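MTH0777 (Methanothermobacter thermautotrophicus, PDB 1KJN) is of unknown function but belongs to the DUF1890 family, with a Rossmann-like three-layer alpha/beta fold and two chains in its assembly. Local coordinates at residues M11-P16 against P23-T28; E80-F85 against A93-F98; T106-F111 against N123-T128; D130-A135 against D150-E155. One frame throughout, in Å; residues are numbered along the deposited sequence.

Contact 1 of 4, residues M11-P16 against P23-T28; sequences MVLGCP and PLAIYT
M11, a selenomethionine, reaches from the end of strand 8-12 into the side of helix 21-34, between A25 and T28. CG is anti to the backbone N (chi1 -177°), which carries the chain straight out toward the helix, and a bend at chi3 then turns CE onto T28. Packing is tight here. M11 SE lies 3.1 Å from A25 O, a close approach and not a hydrogen bond. M11 CE rests 3.6 Å from both T28 CB and T28 CG2. L13 adds a second point of contact, with its CD2 3.5 Å from A25 CB. Its other branch is looser, CD1 lying 4.1 Å from the same methyl. Beyond L13 the chain leaves the helix, and the loop reaches partly exposed C15. On the helix, P23 and Y27 pack instead on V53 of the second subunit. The hydroxyl of T28 turns back into its own helix: T28 OG1 gives a 2.7 Å bond to L24 O, tilted 29° from the carbonyl plane. T28 N reaches the same oxygen at 2.8 Å from the opposite face, giving L24 O two donors. With an alanine here, L24 O would probably keep the backbone donor alone, and M11 CE would lose the methyl it rests on. The side chains meet through apolar groups, apart from the selenium lying against the carbonyl oxygen of A25. The buried hydroxyl is satisfied within the helix, so close fit and hydrophobic burial hold the helix of this beta-alpha-beta unit to the strand end and the loop after it.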
loop_
_atom_site.group_PDB
_atom_site.type_symbol
_atom_site.label_atom_id
_atom_site.label_comp_id
_atom_site.label_asym_id
_atom_site.label_seq_id
_atom_site.Cartn_x
_atom_site.Cartn_y
_atom_site.Cartn_z
HETATM N N MSE A 11 11.362 7.429 9.695
HETATM C CA MSE A 11 10.661 6.159 9.591
HETATM C C MSE A 11 11.448 5.224 8.683
HETATM O O MSE A 11 11.669 5.527 7.503
HETATM C CB MSE A 11 9.248 6.391 9.038
HETATM C CG MSE A 11 8.415 5.115 8.952
HETATM SE SE MSE A 11 6.527 5.455 8.556
HETATM C CE MSE A 11 6.071 6.364 10.194
ATOM N N VAL A 12 11.815 4.066 9.220
ATOM C CA VAL A 12 12.619 3.079 8.484
ATOM C C VAL A 12 11.764 1.897 8.064
ATOM O O VAL A 12 11.057 1.322 8.897
ATOM C CB VAL A 12 13.779 2.556 9.363
ATOM C CG1 VAL A 12 14.636 1.548 8.601
ATOM C CG2 VAL A 12 14.620 3.728 9.852
ATOM N N LEU A 13 11.846 1.530 6.782
ATOM C CA LEU A 13 11.062 0.411 6.264
ATOM C C LEU A 13 11.919 -0.768 5.810
ATOM O O LEU A 13 13.050 -0.595 5.346
ATOM C CB LEU A 13 10.165 0.859 5.099
ATOM C CG LEU A 13 9.334 2.128 5.302
ATOM C CD1 LEU A 13 8.518 2.406 4.039
ATOM C CD2 LEU A 13 8.417 1.988 6.503
ATOM N N GLY A 14 11.343 -1.962 5.924
ATOM C CA GLY A 14 12.027 -3.175 5.521
ATOM C C GLY A 14 11.630 -3.581 4.112
ATOM O O GLY A 14 10.850 -2.876 3.458
ATOM N N CYS A 15 12.166 -4.700 3.630
ATOM C CA CYS A 15 11.830 -5.151 2.284
ATOM C C CYS A 15 10.307 -5.333 2.238
ATOM O O CYS A 15 9.692 -5.830 3.185
ATOM C CB CYS A 15 12.554 -6.456 1.928
ATOM S SG CYS A 15 11.708 -7.977 2.438
ATOM N N PRO A 16 9.673 -4.816 1.185
ATOM C CA PRO A 16 8.222 -4.922 1.030
ATOM C C PRO A 16 7.803 -6.294 0.483
ATOM O O PRO A 16 8.146 -6.655 -0.650
ATOM C CB PRO A 16 7.919 -3.806 0.034
ATOM C CG PRO A 16 9.114 -3.885 -0.901
ATOM C CD PRO A 16 10.292 -4.114 0.040
ATOM N N PRO A 23 1.112 0.473 3.447
ATOM C CA PRO A 23 -0.079 1.167 3.964
ATOM C C PRO A 23 0.070 1.643 5.416
ATOM O O PRO A 23 -0.234 2.789 5.726
ATOM C CB PRO A 23 -1.170 0.111 3.833
ATOM C CG PRO A 23 -0.790 -0.571 2.532
ATOM C CD PRO A 23 0.730 -0.775 2.756
ATOM N N LEU A 24 0.562 0.769 6.286
ATOM C CA LEU A 24 0.761 1.116 7.694
ATOM C C LEU A 24 1.867 2.159 7.901
ATOM O O LEU A 24 1.820 2.947 8.843
ATOM C CB LEU A 24 1.067 -0.136 8.499
ATOM C CG LEU A 24 -0.142 -1.017 8.788
ATOM C CD1 LEU A 24 0.339 -2.300 9.438
ATOM C CD2 LEU A 24 -1.165 -0.265 9.670
ATOM N N ALA A 25 2.868 2.149 7.034
ATOM C CA ALA A 25 3.957 3.122 7.120
ATOM C C ALA A 25 3.353 4.507 6.871
ATOM O O ALA A 25 3.595 5.457 7.621
ATOM C CB ALA A 25 5.027 2.811 6.066
ATOM N N ILE A 26 2.496 4.582 5.860
ATOM C CA ILE A 26 1.853 5.833 5.507
ATOM C C ILE A 26 0.879 6.243 6.618
ATOM O O ILE A 26 0.763 7.425 6.929
ATOM C CB ILE A 26 1.092 5.697 4.151
ATOM C CG1 ILE A 26 2.076 5.416 3.007
ATOM C CG2 ILE A 26 0.274 6.947 3.855
ATOM C CD1 ILE A 26 1.380 5.234 1.657
ATOM N N TYR A 27 0.172 5.264 7.192
ATOM C CA TYR A 27 -0.781 5.521 8.272
ATOM C C TYR A 27 -0.063 6.098 9.502
ATOM O O TYR A 27 -0.515 7.068 10.094
ATOM C CB TYR A 27 -1.513 4.233 8.672
ATOM C CG TYR A 27 -2.564 4.455 9.743
ATOM C CD1 TYR A 27 -2.280 4.220 11.095
ATOM C CD2 TYR A 27 -3.835 4.932 9.413
ATOM C CE1 TYR A 27 -3.249 4.465 12.099
ATOM C CE2 TYR A 27 -4.809 5.169 10.398
ATOM C CZ TYR A 27 -4.512 4.937 11.734
ATOM O OH TYR A 27 -5.479 5.135 12.690
ATOM N N THR A 28 1.061 5.491 9.867
ATOM C CA THR A 28 1.847 5.931 11.015
ATOM C C THR A 28 2.429 7.321 10.755
ATOM O O THR A 28 2.386 8.170 11.638
ATOM C CB THR A 28 2.976 4.942 11.310
ATOM O OG1 THR A 28 2.422 3.625 11.387
ATOM C CG2 THR A 28 3.681 5.272 12.652
#

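Contact 2 of 4, residues E80-F85 against A93-F98; sequences EFLAGF and AYLVTF
F98, whose CB meets L82, is held in its helix by a backbone bond of 2.9 Å from F98 N to Y94 O. This is the shortest sound polar bond within the two segments. Between them the contact is apolar. L82 CD2 lies 3.7 Å from F98 C and 4.0 Å from F98 CB, so the leucine methyl rests against the base of the phenylalanine. The ring itself leads away, to L67, C70 and I71 of helix 67-73. L95 comes in one turn earlier. Its CG is anti to the backbone N (chi1 178°), which sends CD1 down onto the strand. There it sits 3.9 Å from G84 CA and 4.1 Å from L82 CG. L82 and L95 lie alongside one another, pointing opposite ways. The fit at G84 is close: any side chain there would point at L95, and the two backbones come within 5.8 Å, measured from G84 CA to L95 CA. Strand 81-85 and helix 93-98 run almost antiparallel, at 169°, with their axes 8.7 Å apart. This is the strand-to-helix half of a beta-alpha-beta crossover, the repeating element of Rossmann-like folds.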
loop_
_atom_site.group_PDB
_atom_site.type_symbol
_atom_site.label_atom_id
_atom_site.label_comp_id
_atom_site.label_asym_id
_atom_site.label_seq_id
_atom_site.Cartn_x
_atom_site.Cartn_y
_atom_site.Cartn_z
ATOM N N GLU A 80 13.876 13.656 16.456
ATOM C CA GLU A 80 13.381 13.536 17.822
ATOM C C GLU A 80 12.640 12.210 18.049
ATOM O O GLU A 80 12.332 11.842 19.180
ATOM C CB GLU A 80 12.456 14.720 18.143
ATOM C CG GLU A 80 13.161 16.073 18.331
ATOM C CD GLU A 80 13.946 16.544 17.103
ATOM O OE1 GLU A 80 13.331 16.753 16.038
ATOM O OE2 GLU A 80 15.184 16.720 17.202
ATOM N N PHE A 81 12.349 11.499 16.967
ATOM C CA PHE A 81 11.646 10.224 17.062
ATOM C C PHE A 81 12.080 9.294 15.932
ATOM O O PHE A 81 12.278 9.732 14.813
ATOM C CB PHE A 81 10.128 10.448 17.002
ATOM C CG PHE A 81 9.324 9.193 17.226
ATOM C CD1 PHE A 81 8.501 8.677 16.215
ATOM C CD2 PHE A 81 9.392 8.518 18.447
ATOM C CE1 PHE A 81 7.765 7.493 16.422
ATOM C CE2 PHE A 81 8.660 7.332 18.668
ATOM C CZ PHE A 81 7.842 6.822 17.659
ATOM N N LEU A 82 12.195 8.005 16.233
ATOM C CA LEU A 82 12.597 7.009 15.248
ATOM C C LEU A 82 11.637 5.819 15.262
ATOM O O LEU A 82 11.404 5.196 16.297
ATOM C CB LEU A 82 14.034 6.525 15.536
ATOM C CG LEU A 82 14.617 5.341 14.753
ATOM C CD1 LEU A 82 14.612 5.615 13.242
ATOM C CD2 LEU A 82 16.026 5.060 15.254
ATOM N N ALA A 83 11.095 5.495 14.094
ATOM C CA ALA A 83 10.180 4.372 13.973
ATOM C C ALA A 83 10.680 3.436 12.887
ATOM O O ALA A 83 11.039 3.868 11.785
ATOM C CB ALA A 83 8.780 4.855 13.668
ATOM N N GLY A 84 10.758 2.159 13.229
ATOM C CA GLY A 84 11.221 1.153 12.296
ATOM C C GLY A 84 10.313 -0.067 12.198
ATOM O O GLY A 84 9.949 -0.664 13.218
ATOM N N PHE A 85 9.908 -0.389 10.967
ATOM C CA PHE A 85 9.079 -1.555 10.684
ATOM C C PHE A 85 10.045 -2.706 10.566
ATOM O O PHE A 85 11.071 -2.596 9.886
ATOM C CB PHE A 85 8.285 -1.364 9.380
ATOM C CG PHE A 85 7.090 -0.493 9.551
ATOM C CD1 PHE A 85 7.221 0.891 9.554
ATOM C CD2 PHE A 85 5.831 -1.057 9.740
ATOM C CE1 PHE A 85 6.114 1.705 9.742
ATOM C CE2 PHE A 85 4.720 -0.253 9.932
ATOM C CZ PHE A 85 4.853 1.136 9.933
ATOM N N ALA A 93 18.358 -5.204 11.917
ATOM C CA ALA A 93 19.734 -4.687 11.967
ATOM C C ALA A 93 19.767 -3.221 11.557
ATOM O O ALA A 93 20.466 -2.426 12.169
ATOM C CB ALA A 93 20.679 -5.528 11.083
ATOM N N TYR A 94 19.009 -2.853 10.525
ATOM C CA TYR A 94 18.986 -1.456 10.095
ATOM C C TYR A 94 18.468 -0.565 11.221
ATOM O O TYR A 94 19.034 0.493 11.486
ATOM C CB TYR A 94 18.126 -1.274 8.843
ATOM C CG TYR A 94 18.927 -1.286 7.556
ATOM C CD1 TYR A 94 18.758 -2.297 6.612
ATOM C CD2 TYR A 94 19.869 -0.294 7.291
ATOM C CE1 TYR A 94 19.514 -2.322 5.434
ATOM C CE2 TYR A 94 20.624 -0.308 6.120
ATOM C CZ TYR A 94 20.443 -1.325 5.199
ATOM O OH TYR A 94 21.200 -1.337 4.048
ATOM N N LEU A 95 17.388 -0.992 11.878
ATOM C CA LEU A 95 16.817 -0.210 12.966
ATOM C C LEU A 95 17.856 -0.022 14.072
ATOM O O LEU A 95 17.948 1.056 14.652
ATOM C CB LEU A 95 15.553 -0.876 13.534
ATOM C CG LEU A 95 14.914 -0.126 14.716
ATOM C CD1 LEU A 95 14.599 1.314 14.289
ATOM C CD2 LEU A 95 13.669 -0.834 15.245
ATOM N N VAL A 96 18.631 -1.067 14.354
ATOM C CA VAL A 96 19.664 -1.008 15.394
ATOM C C VAL A 96 20.685 0.064 15.023
ATOM O O VAL A 96 20.999 0.945 15.827
ATOM C CB VAL A 96 20.386 -2.385 15.564
ATOM C CG1 VAL A 96 21.608 -2.257 16.518
ATOM C CG2 VAL A 96 19.416 -3.415 16.115
ATOM N N THR A 97 21.114 0.038 13.764
ATOM C CA THR A 97 22.101 0.996 13.283
ATOM C C THR A 97 21.560 2.415 13.396
ATOM O O THR A 97 22.221 3.289 13.945
ATOM C CB THR A 97 22.514 0.718 11.825
ATOM O OG1 THR A 97 23.064 -0.605 11.714
ATOM C CG2 THR A 97 23.557 1.733 11.371
ATOM N N PHE A 98 20.350 2.641 12.896
ATOM C CA PHE A 98 19.774 3.975 12.954
ATOM C C PHE A 98 19.580 4.461 14.384
ATOM O O PHE A 98 19.730 5.641 14.670
ATOM C CB PHE A 98 18.438 4.025 12.202
ATOM C CG PHE A 98 18.584 4.093 10.700
ATOM C CD1 PHE A 98 19.087 5.237 10.086
ATOM C CD2 PHE A 98 18.181 3.025 9.898
ATOM C CE1 PHE A 98 19.177 5.315 8.695
ATOM C CE2 PHE A 98 18.271 3.096 8.504
ATOM C CZ PHE A 98 18.765 4.239 7.902
#

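Contact 3 of 4, residues T106-F111 against N123-T128; sequences TLAIIF and NEIMET
A108, I110 and I125 make this contact with no flat group between them. The one aromatic ring in the two segments, that of F111, belongs to the other side of the strand. It has I109 O in plane at its edge, and its neighbours include S18, V20 and P87. The contact itself is purely aliphatic. I125 straddles two strand residues, one with each branch. Its CG2 lies 4.1 Å from A108 CB, and its CG1 lies 3.8 Å from I110 CD1. CG1 of I125 is beside the backbone N (chi1 -65°) and CG2 is anti to it, so the fork opens along the strand. I110 is extended at chi2 (176°), which brings CD1 out to I125; the two isoleucines run side by side with their ends turned opposite ways. The T128 hydroxyl bonds back into its own helix, T128 OG1 to E124 O at 2.7 Å, with the donor tilted 30° from the carbonyl plane. I125 also touches I133 of strand 132-136 and A92 of helix 89-102, so it is wedged between sheet and neighbouring helix. Strand 105-111 and helix 115-128 thus form the opening half of the last beta-alpha-beta unit of the Rossmann-like sheet.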
loop_
_atom_site.group_PDB
_atom_site.type_symbol
_atom_site.label_atom_id
_atom_site.label_comp_id
_atom_site.label_asym_id
_atom_site.label_seq_id
_atom_site.Cartn_x
_atom_site.Cartn_y
_atom_site.Cartn_z
ATOM N N THR A 106 12.619 5.714 20.352
ATOM C CA THR A 106 12.529 4.776 19.246
ATOM C C THR A 106 11.377 3.773 19.345
ATOM O O THR A 106 11.043 3.299 20.432
ATOM C CB THR A 106 13.856 4.001 19.147
ATOM O OG1 THR A 106 14.941 4.937 19.032
ATOM C CG2 THR A 106 13.848 3.053 17.948
ATOM N N LEU A 107 10.841 3.393 18.187
ATOM C CA LEU A 107 9.733 2.459 18.124
ATOM C C LEU A 107 9.934 1.386 17.078
ATOM O O LEU A 107 10.218 1.678 15.911
ATOM C CB LEU A 107 8.422 3.202 17.837
ATOM C CG LEU A 107 7.204 2.312 17.563
ATOM C CD1 LEU A 107 6.860 1.490 18.800
ATOM C CD2 LEU A 107 6.010 3.144 17.111
ATOM N N ALA A 108 9.791 0.137 17.509
ATOM C CA ALA A 108 9.918 -0.996 16.610
ATOM C C ALA A 108 8.534 -1.564 16.391
ATOM O O ALA A 108 7.808 -1.795 17.357
ATOM C CB ALA A 108 10.796 -2.034 17.203
ATOM N N ILE A 109 8.163 -1.766 15.125
ATOM C CA ILE A 109 6.861 -2.338 14.770
ATOM C C ILE A 109 7.212 -3.669 14.088
ATOM O O ILE A 109 7.681 -3.718 12.937
ATOM C CB ILE A 109 6.072 -1.382 13.851
ATOM C CG1 ILE A 109 5.665 -0.136 14.653
ATOM C CG2 ILE A 109 4.829 -2.077 13.259
ATOM C CD1 ILE A 109 5.053 0.988 13.840
ATOM N N ILE A 110 7.087 -4.729 14.873
ATOM C CA ILE A 110 7.424 -6.078 14.460
ATOM C C ILE A 110 6.228 -6.885 13.998
ATOM O O ILE A 110 5.221 -6.960 14.695
ATOM C CB ILE A 110 8.136 -6.802 15.615
ATOM C CG1 ILE A 110 9.390 -6.001 16.000
ATOM C CG2 ILE A 110 8.428 -8.260 15.242
ATOM C CD1 ILE A 110 10.156 -6.536 17.198
ATOM N N PHE A 111 6.360 -7.513 12.831
ATOM C CA PHE A 111 5.267 -8.298 12.294
ATOM C C PHE A 111 5.678 -9.450 11.401
ATOM O O PHE A 111 6.643 -9.371 10.645
ATOM C CB PHE A 111 4.278 -7.396 11.549
ATOM C CG PHE A 111 4.861 -6.710 10.348
ATOM C CD1 PHE A 111 5.714 -5.614 10.498
ATOM C CD2 PHE A 111 4.581 -7.175 9.067
ATOM C CE1 PHE A 111 6.286 -4.989 9.386
ATOM C CE2 PHE A 111 5.146 -6.563 7.949
ATOM C CZ PHE A 111 6.002 -5.466 8.107
ATOM N N ASN A 123 12.783 -10.593 20.774
ATOM C CA ASN A 123 13.920 -10.787 21.684
ATOM C C ASN A 123 15.136 -10.007 21.215
ATOM O O ASN A 123 15.791 -9.327 22.005
ATOM C CB ASN A 123 14.269 -12.266 21.811
ATOM C CG ASN A 123 13.206 -13.043 22.534
ATOM O OD1 ASN A 123 12.518 -12.507 23.399
ATOM N ND2 ASN A 123 13.049 -14.312 22.174
ATOM N N GLU A 124 15.382 -10.060 19.910
ATOM C CA GLU A 124 16.505 -9.367 19.302
ATOM C C GLU A 124 16.497 -7.863 19.587
ATOM O O GLU A 124 17.516 -7.300 19.996
ATOM C CB GLU A 124 16.521 -9.626 17.796
ATOM C CG GLU A 124 17.564 -8.823 17.023
ATOM C CD GLU A 124 18.998 -9.185 17.380
ATOM O OE1 GLU A 124 19.309 -9.407 18.567
ATOM O OE2 GLU A 124 19.826 -9.237 16.455
ATOM N N ILE A 125 15.351 -7.219 19.379
ATOM C CA ILE A 125 15.212 -5.789 19.626
ATOM C C ILE A 125 15.374 -5.470 21.117
ATOM O O ILE A 125 15.984 -4.462 21.466
ATOM C CB ILE A 125 13.842 -5.255 19.124
ATOM C CG1 ILE A 125 13.741 -5.388 17.594
ATOM C CG2 ILE A 125 13.638 -3.815 19.569
ATOM C CD1 ILE A 125 14.757 -4.529 16.801
HETATM N N MSE A 126 14.840 -6.332 21.983
HETATM C CA MSE A 126 14.939 -6.150 23.438
HETATM C C MSE A 126 16.376 -6.240 23.957
HETATM O O MSE A 126 16.782 -5.474 24.831
HETATM C CB MSE A 126 14.107 -7.201 24.170
HETATM C CG MSE A 126 12.624 -7.117 23.923
HETATM SE SE MSE A 126 11.630 -8.239 25.141
HETATM C CE MSE A 126 10.882 -6.831 26.225
ATOM N N GLU A 127 17.124 -7.202 23.428
ATOM C CA GLU A 127 18.509 -7.434 23.828
ATOM C C GLU A 127 19.486 -6.416 23.244
ATOM O O GLU A 127 20.567 -6.199 23.797
ATOM C CB GLU A 127 18.936 -8.849 23.416
ATOM C CG GLU A 127 18.290 -9.950 24.248
ATOM C CD GLU A 127 17.942 -11.204 23.442
ATOM O OE1 GLU A 127 18.690 -11.571 22.501
ATOM O OE2 GLU A 127 16.904 -11.827 23.764
ATOM N N THR A 128 19.096 -5.777 22.146
ATOM C CA THR A 128 19.962 -4.812 21.481
ATOM C C THR A 128 19.575 -3.341 21.647
ATOM O O THR A 128 20.440 -2.456 21.632
ATOM C CB THR A 128 20.051 -5.107 19.956
ATOM O OG1 THR A 128 18.742 -5.025 19.378
ATOM C CG2 THR A 128 20.622 -6.502 19.702
#

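Contact 4 of 4, residues D130-A135 against D150-E155; sequences DAEIIA and DRFMEE
F152 meets two strand side chains, the methylenes of E132 and the CD1 tip of I134, and takes part in both pairs of the contact. CG of F152 is anti to the backbone N (chi1 172°), which extends the ring from the helix toward the sheet. E132 meets this ring at the edge. Its CG lies in the ring plane, 3.8 Å from F152 CE1, and its CB is 4.0 Å from the same atom. The methylene part of the glutamate does the touching, not the carboxylate. A bend at chi2 (79°) turns the acid group aside, and its plane stands 46° from that of the ring. E132 is exposed, so this edge of the contact borders solvent, and the charged end need not be buried. I134 approaches the base of the phenylalanine instead. I134 CD1 lies 3.9 Å from F152 CB, and I134 comes at F152 at a slant. I134 is buried, so the contact grades from an apolar interior at I134 to a wet margin at E132. Helix 143-153 follows the edge strand 132-136 and packs back on one face of the sheet. I134 also touches L145, R148 and I149 of that helix, while F152 reaches L107 on the next strand. M153, on the following position, packs on T28, K31 and L32 of helix 21-34, so the two helices lie side by side on this face. On the other face I133 points away from F152 and packs on I125 and M126 of helix 115-128.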
loop_
_atom_site.group_PDB
_atom_site.type_symbol
_atom_site.label_atom_id
_atom_site.label_comp_id
_atom_site.label_asym_id
_atom_site.label_seq_id
_atom_site.Cartn_x
_atom_site.Cartn_y
_atom_site.Cartn_z
ATOM N N ASP A 130 16.864 0.011 23.251
ATOM C CA ASP A 130 16.085 0.682 24.275
ATOM C C ASP A 130 14.925 1.256 23.450
ATOM O O ASP A 130 14.897 2.455 23.140
ATOM C CB ASP A 130 16.925 1.813 24.888
ATOM C CG ASP A 130 16.171 2.617 25.931
ATOM O OD1 ASP A 130 16.621 3.740 26.247
ATOM O OD2 ASP A 130 15.137 2.138 26.446
ATOM N N ALA A 131 14.002 0.387 23.042
ATOM C CA ALA A 131 12.886 0.830 22.222
ATOM C C ALA A 131 11.549 0.266 22.632
ATOM O O ALA A 131 11.461 -0.856 23.126
ATOM C CB ALA A 131 13.149 0.486 20.759
ATOM N N GLU A 132 10.505 1.051 22.387
ATOM C CA GLU A 132 9.151 0.632 22.674
ATOM C C GLU A 132 8.818 -0.324 21.516
ATOM O O GLU A 132 9.199 -0.074 20.366
ATOM C CB GLU A 132 8.221 1.843 22.663
ATOM C CG GLU A 132 7.092 1.767 23.682
ATOM C CD GLU A 132 7.549 2.127 25.085
ATOM O OE1 GLU A 132 8.031 3.267 25.287
ATOM O OE2 GLU A 132 7.416 1.275 25.986
ATOM N N ILE A 133 8.126 -1.414 21.823
ATOM C CA ILE A 133 7.792 -2.427 20.832
ATOM C C ILE A 133 6.301 -2.697 20.586
ATOM O O ILE A 133 5.506 -2.834 21.527
ATOM C CB ILE A 133 8.452 -3.773 21.224
ATOM C CG1 ILE A 133 9.972 -3.609 21.307
ATOM C CG2 ILE A 133 8.074 -4.872 20.229
ATOM C CD1 ILE A 133 10.695 -4.811 21.884
ATOM N N ILE A 134 5.932 -2.751 19.309
ATOM C CA ILE A 134 4.568 -3.091 18.894
ATOM C C ILE A 134 4.752 -4.325 18.033
ATOM O O ILE A 134 5.493 -4.289 17.041
ATOM C CB ILE A 134 3.901 -1.997 18.035
ATOM C CG1 ILE A 134 3.469 -0.828 18.913
ATOM C CG2 ILE A 134 2.651 -2.563 17.335
ATOM C CD1 ILE A 134 2.920 0.331 18.122
ATOM N N ALA A 135 4.131 -5.428 18.422
ATOM C CA ALA A 135 4.260 -6.653 17.650
ATOM C C ALA A 135 2.917 -7.316 17.379
ATOM O O ALA A 135 1.997 -7.250 18.202
ATOM C CB ALA A 135 5.199 -7.614 18.355
ATOM N N ASP A 150 -2.566 3.043 16.983
ATOM C CA ASP A 150 -3.440 4.126 17.458
ATOM C C ASP A 150 -3.260 4.337 18.961
ATOM O O ASP A 150 -3.196 5.479 19.436
ATOM C CB ASP A 150 -4.913 3.794 17.212
ATOM C CG ASP A 150 -5.352 4.106 15.805
ATOM O OD1 ASP A 150 -4.719 4.971 15.147
ATOM O OD2 ASP A 150 -6.338 3.501 15.365
ATOM N N ARG A 151 -3.197 3.225 19.693
ATOM C CA ARG A 151 -3.043 3.253 21.145
ATOM C C ARG A 151 -1.732 3.898 21.564
ATOM O O ARG A 151 -1.710 4.799 22.407
ATOM C CB ARG A 151 -3.180 1.842 21.726
ATOM C CG ARG A 151 -4.552 1.214 21.443
ATOM C CD ARG A 151 -4.904 0.097 22.429
ATOM N NE ARG A 151 -6.260 -0.434 22.238
ATOM C CZ ARG A 151 -7.376 0.296 22.183
ATOM N NH1 ARG A 151 -7.329 1.616 22.300
ATOM N NH2 ARG A 151 -8.550 -0.303 22.006
ATOM N N PHE A 152 -0.645 3.448 20.946
ATOM C CA PHE A 152 0.671 4.001 21.217
ATOM C C PHE A 152 0.642 5.511 20.968
ATOM O O PHE A 152 1.135 6.286 21.772
ATOM C CB PHE A 152 1.700 3.360 20.278
ATOM C CG PHE A 152 3.064 3.998 20.346
ATOM C CD1 PHE A 152 3.998 3.563 21.263
ATOM C CD2 PHE A 152 3.396 5.046 19.499
ATOM C CE1 PHE A 152 5.259 4.159 21.348
ATOM C CE2 PHE A 152 4.652 5.654 19.569
ATOM C CZ PHE A 152 5.587 5.206 20.501
HETATM N N MSE A 153 0.030 5.915 19.856
HETATM C CA MSE A 153 -0.042 7.321 19.466
HETATM C C MSE A 153 -0.898 8.234 20.343
HETATM O O MSE A 153 -0.672 9.437 20.392
HETATM C CB MSE A 153 -0.511 7.440 18.022
HETATM C CG MSE A 153 0.481 6.936 16.992
HETATM SE SE MSE A 153 2.054 8.051 16.879
HETATM C CE MSE A 153 3.070 6.951 15.655
ATOM N N GLU A 154 -1.934 7.696 20.975
ATOM C CA GLU A 154 -2.766 8.549 21.810
ATOM C C GLU A 154 -2.041 8.996 23.091
ATOM O O GLU A 154 -2.643 9.639 23.944
ATOM C CB GLU A 154 -4.117 7.885 22.112
ATOM C CG GLU A 154 -4.016 6.576 22.845
ATOM C CD GLU A 154 -5.355 5.877 23.047
ATOM O OE1 GLU A 154 -5.564 5.270 24.118
ATOM O OE2 GLU A 154 -6.203 5.921 22.141
ATOM N N GLU A 155 -0.731 8.752 23.173
ATOM C CA GLU A 155 0.017 9.102 24.387
ATOM C C GLU A 155 1.548 9.203 24.386
ATOM O O GLU A 155 2.103 9.730 25.368
ATOM C CB GLU A 155 -0.351 8.081 25.475
ATOM C CG GLU A 155 -0.229 6.608 25.029
ATOM C CD GLU A 155 -0.960 5.650 25.961
ATOM O OE1 GLU A 155 -0.760 5.774 27.185
ATOM O OE2 GLU A 155 -1.766 4.809 25.487
#

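The four contacts bind helices to one parallel sheet, on both its faces. Contacts 1 and 4 hold helices 21-34 and 143-153 to one face; contacts 2 and 3 hold helices 89-102 and 115-128 to the other. Contact 1 is the most central, its centre about 5 Å from that of the chain. Contacts 3 and 4 lie farther out, near the edge strand, and only in contact 4 is a touching residue exposed. All are mainly apolar; probable backbone hydrogen bonds join contacts on neighbouring strands. V12 N pairs with A83 O, L82 O with L107 N, and A108 O with I134 N. Y27 OH and D150 OD1 probably tie the helices of contacts 1 and 4.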